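PDB 2XHS: nuclear hormone receptor FTZ-F1 from Drosophila melanogaster, which probably regulates transcription as an NR5A-class nuclear receptor whose ligand-binding domain recognises a peptide of its partner Fushi tarazu. Local coordinates for residues A[37-42]-A[109-114]. Residues are numbered along the deposited sequence; the frame is centred on the assembly and turned at random.
Sequences KQTYNQ and TQLNNG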
ATOM      1  N   LYS A  37      20.389   3.234  -8.634  1.00 60.24           N
ATOM      2  CA  LYS A  37      21.030   2.185  -9.371  1.00 61.46           C
ATOM      3  C   LYS A  37      20.531   2.107 -10.776  1.00 62.27           C
ATOM      4  O   LYS A  37      21.271   1.811 -11.674  1.00 63.31           O
ATOM      5  CB  LYS A  37      20.829   0.863  -8.689  1.00 60.90           C
ATOM      6  CG  LYS A  37      21.156  -0.273  -9.547  1.00 62.27           C
ATOM      7  CD  LYS A  37      21.229  -1.524  -8.759  1.00 65.87           C
ATOM      8  CE  LYS A  37      21.551  -2.672  -9.642  1.00 67.54           C
ATOM      9  NZ  LYS A  37      21.575  -3.912  -8.862  1.00 72.53           N
ATOM     10  N   GLN A  38      19.260   2.333 -10.976  1.00 62.92           N
ATOM     11  CA  GLN A  38      18.731   2.218 -12.303  1.00 64.54           C
ATOM     12  C   GLN A  38      19.116   3.328 -13.211  1.00 67.04           C
ATOM     13  O   GLN A  38      18.946   3.230 -14.387  1.00 66.59           O
ATOM     14  CB  GLN A  38      17.223   2.070 -12.289  1.00 64.02           C
ATOM     15  CG  GLN A  38      16.728   0.774 -11.724  1.00 62.78           C
ATOM     16  CD  GLN A  38      17.324  -0.419 -12.369  1.00 58.38           C
ATOM     17  OE1 GLN A  38      17.003  -0.735 -13.486  1.00 56.05           O
ATOM     18  NE2 GLN A  38      18.172  -1.109 -11.659  1.00 52.71           N
ATOM     19  N   THR A  39      19.578   4.427 -12.672  1.00 70.92           N
ATOM     20  CA  THR A  39      19.795   5.557 -13.522  1.00 75.19           C
ATOM     21  C   THR A  39      21.206   6.066 -13.657  1.00 77.83           C
ATOM     22  O   THR A  39      21.525   6.733 -14.610  1.00 78.63           O
ATOM     23  CB  THR A  39      18.932   6.666 -13.036  1.00 75.31           C
ATOM     24  OG1 THR A  39      19.285   6.946 -11.689  1.00 79.82           O
ATOM     25  CG2 THR A  39      17.536   6.231 -13.040  1.00 75.32           C
ATOM     26  N   TYR A  40      22.063   5.793 -12.703  1.00 81.18           N
ATOM     27  CA  TYR A  40      23.387   6.355 -12.817  1.00 84.75           C
ATOM     28  C   TYR A  40      24.114   5.782 -14.005  1.00 85.78           C
ATOM     29  O   TYR A  40      23.949   4.632 -14.357  1.00 86.37           O
ATOM     30  CB  TYR A  40      24.184   6.168 -11.543  1.00 85.56           C
ATOM     31  CG  TYR A  40      25.192   5.072 -11.589  1.00 90.29           C
ATOM     32  CD1 TYR A  40      24.816   3.759 -11.486  1.00 93.39           C
ATOM     33  CD2 TYR A  40      26.528   5.357 -11.708  1.00 95.22           C
ATOM     34  CE1 TYR A  40      25.736   2.761 -11.518  1.00 98.02           C
ATOM     35  CE2 TYR A  40      27.463   4.366 -11.745  1.00 99.47           C
ATOM     36  CZ  TYR A  40      27.063   3.065 -11.648  1.00100.84           C
ATOM     37  OH  TYR A  40      28.005   2.069 -11.685  1.00101.39           O
ATOM     38  N   ASN A  41      24.893   6.618 -14.658  1.00 86.47           N
ATOM     39  CA  ASN A  41      25.610   6.194 -15.829  1.00 87.09           C
ATOM     40  C   ASN A  41      24.709   5.726 -16.940  1.00 86.20           C
ATOM     41  O   ASN A  41      25.071   4.840 -17.675  1.00 86.86           O
ATOM     42  CB  ASN A  41      26.589   5.078 -15.483  1.00 87.86           C
ATOM     43  CG  ASN A  41      27.947   5.600 -15.068  1.00 89.48           C
ATOM     44  OD1 ASN A  41      28.606   6.299 -15.821  1.00 89.88           O
ATOM     45  ND2 ASN A  41      28.375   5.245 -13.876  1.00 89.89           N
ATOM     46  N   GLN A  42      23.526   6.283 -17.049  1.00 85.06           N
ATOM     47  CA  GLN A  42      22.666   5.914 -18.145  1.00 84.08           C
ATOM     48  C   GLN A  42      22.194   7.159 -18.814  1.00 83.15           C
ATOM     49  O   GLN A  42      21.711   8.030 -18.171  1.00 83.69           O
ATOM     50  CB  GLN A  42      21.492   5.130 -17.625  1.00 84.38           C
ATOM     51  CG  GLN A  42      21.838   3.735 -17.280  1.00 83.88           C
ATOM     52  CD  GLN A  42      21.722   2.857 -18.456  1.00 83.56           C
ATOM     53  OE1 GLN A  42      20.911   3.103 -19.329  1.00 84.52           O
ATOM     54  NE2 GLN A  42      22.503   1.801 -18.488  1.00 81.94           N
ATOM     55  N   THR A 109      11.534  14.103  -8.373  1.00 52.79           N
ATOM     56  CA  THR A 109      12.897  14.193  -7.938  1.00 54.86           C
ATOM     57  C   THR A 109      13.800  14.246  -9.143  1.00 56.13           C
ATOM     58  O   THR A 109      13.446  13.779 -10.174  1.00 57.50           O
ATOM     59  CB  THR A 109      13.241  13.013  -7.084  1.00 54.40           C
ATOM     60  OG1 THR A 109      14.528  13.199  -6.525  1.00 56.91           O
ATOM     61  CG2 THR A 109      13.283  11.810  -7.893  1.00 54.80           C
ATOM     62  N   GLN A 110      14.954  14.867  -9.014  1.00 57.82           N
ATOM     63  CA  GLN A 110      15.909  14.943 -10.093  1.00 58.50           C
ATOM     64  C   GLN A 110      16.721  13.695 -10.028  1.00 58.87           C
ATOM     65  O   GLN A 110      17.202  13.331  -8.993  1.00 59.11           O
ATOM     66  CB  GLN A 110      16.822  16.132  -9.899  1.00 60.23           C
ATOM     67  CG  GLN A 110      16.452  17.349 -10.666  1.00 62.70           C
ATOM     68  CD  GLN A 110      17.053  17.342 -12.018  1.00 70.05           C
ATOM     69  OE1 GLN A 110      16.677  18.110 -12.875  1.00 71.93           O
ATOM     70  NE2 GLN A 110      17.997  16.462 -12.227  1.00 73.30           N
ATOM     71  N   LEU A 111      16.888  13.043 -11.150  1.00 58.48           N
ATOM     72  CA  LEU A 111      17.501  11.755 -11.168  1.00 59.01           C
ATOM     73  C   LEU A 111      18.994  11.607 -11.134  1.00 59.98           C
ATOM     74  O   LEU A 111      19.467  10.510 -10.982  1.00 61.49           O
ATOM     75  CB  LEU A 111      16.991  11.005 -12.355  1.00 58.88           C
ATOM     76  CG  LEU A 111      15.762  10.204 -12.048  1.00 59.54           C
ATOM     77  CD1 LEU A 111      15.407   9.501 -13.279  1.00 61.11           C
ATOM     78  CD2 LEU A 111      16.092   9.241 -10.991  1.00 54.39           C
ATOM     79  N   ASN A 112      19.724  12.708 -11.233  1.00 60.27           N
ATOM     80  CA  ASN A 112      21.172  12.642 -11.279  1.00 61.85           C
ATOM     81  C   ASN A 112      21.474  12.328 -12.723  1.00 61.96           C
ATOM     82  O   ASN A 112      22.627  12.199 -13.136  1.00 61.88           O
ATOM     83  CB  ASN A 112      21.701  11.532 -10.371  1.00 61.76           C
ATOM     84  CG  ASN A 112      21.659  11.911  -8.903  1.00 67.79           C
ATOM     85  OD1 ASN A 112      21.233  13.008  -8.544  1.00 68.89           O
ATOM     86  ND2 ASN A 112      22.104  11.000  -8.046  1.00 73.60           N
ATOM     87  N   ASN A 113      20.395  12.219 -13.489  1.00 62.50           N
ATOM     88  CA  ASN A 113      20.471  12.018 -14.896  1.00 62.29           C
ATOM     89  C   ASN A 113      20.155  13.283 -15.531  1.00 61.67           C
ATOM     90  O   ASN A 113      20.355  13.431 -16.688  1.00 63.17           O
ATOM     91  CB  ASN A 113      19.378  11.094 -15.332  1.00 63.14           C
ATOM     92  CG  ASN A 113      19.889   9.812 -15.741  1.00 65.15           C
ATOM     93  OD1 ASN A 113      20.999   9.467 -15.416  1.00 71.25           O
ATOM     94  ND2 ASN A 113      19.104   9.081 -16.471  1.00 64.23           N
ATOM     95  N   GLY A 114      19.599  14.193 -14.774  1.00 61.13           N
ATOM     96  CA  GLY A 114      19.082  15.396 -15.359  1.00 60.47           C
ATOM     97  C   GLY A 114      17.714  15.027 -15.846  1.00 59.57           C
ATOM     98  O   GLY A 114      17.028  15.795 -16.476  1.00 60.47           O
TER
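With chi1 at 59°, the Thr39 hydroxyl is tucked in over its own backbone, and CG2, opposite the carbonyl carbon, faces Leu111. The leucine spreads both branches against that methyl: Thr39 CG2 lies 3.9 Å from Leu111 CD1 and at the same distance from CD2. The two side chains cross at about a right angle, and both residues are buried. Thr39 OG1 is turned back to its own helix, where it hydrogen-bonds Leu35 O and, more weakly, Gln36 O. Leu50 of helix 47-67 also touches the threonine side chain.

The second half of the contact is polar. A type II beta turn runs from Thr39 to Gln42, closed by a weak bond of 3.2 Å from Gln42 N to Thr39 O. The carboxamide of Asn113 reaches the carbonyls of both turn ends. Its CG lies 3.5 Å from Gln42 O and 3.7 Å from Thr39 O. With an alanine at Asn113 the two carbonyls would probably lose their amide neighbour, leaving a gap beside the turn.

The contact joins the C-terminal part of helix 24-39, and the turn that follows, to the turn of the beta hairpin formed by strands 108-110 and 116-118, a small sheet found in nuclear receptor ligand-binding domains. It is modest packing at the periphery of the domain, with 202 Å² buried in all. Its chemistry is mixed: a small methyl contact is buried beside a polar group set against two backbone carbonyls. The fit therefore depends on the shape of the turn, which places both carbonyls, and not on paired charges.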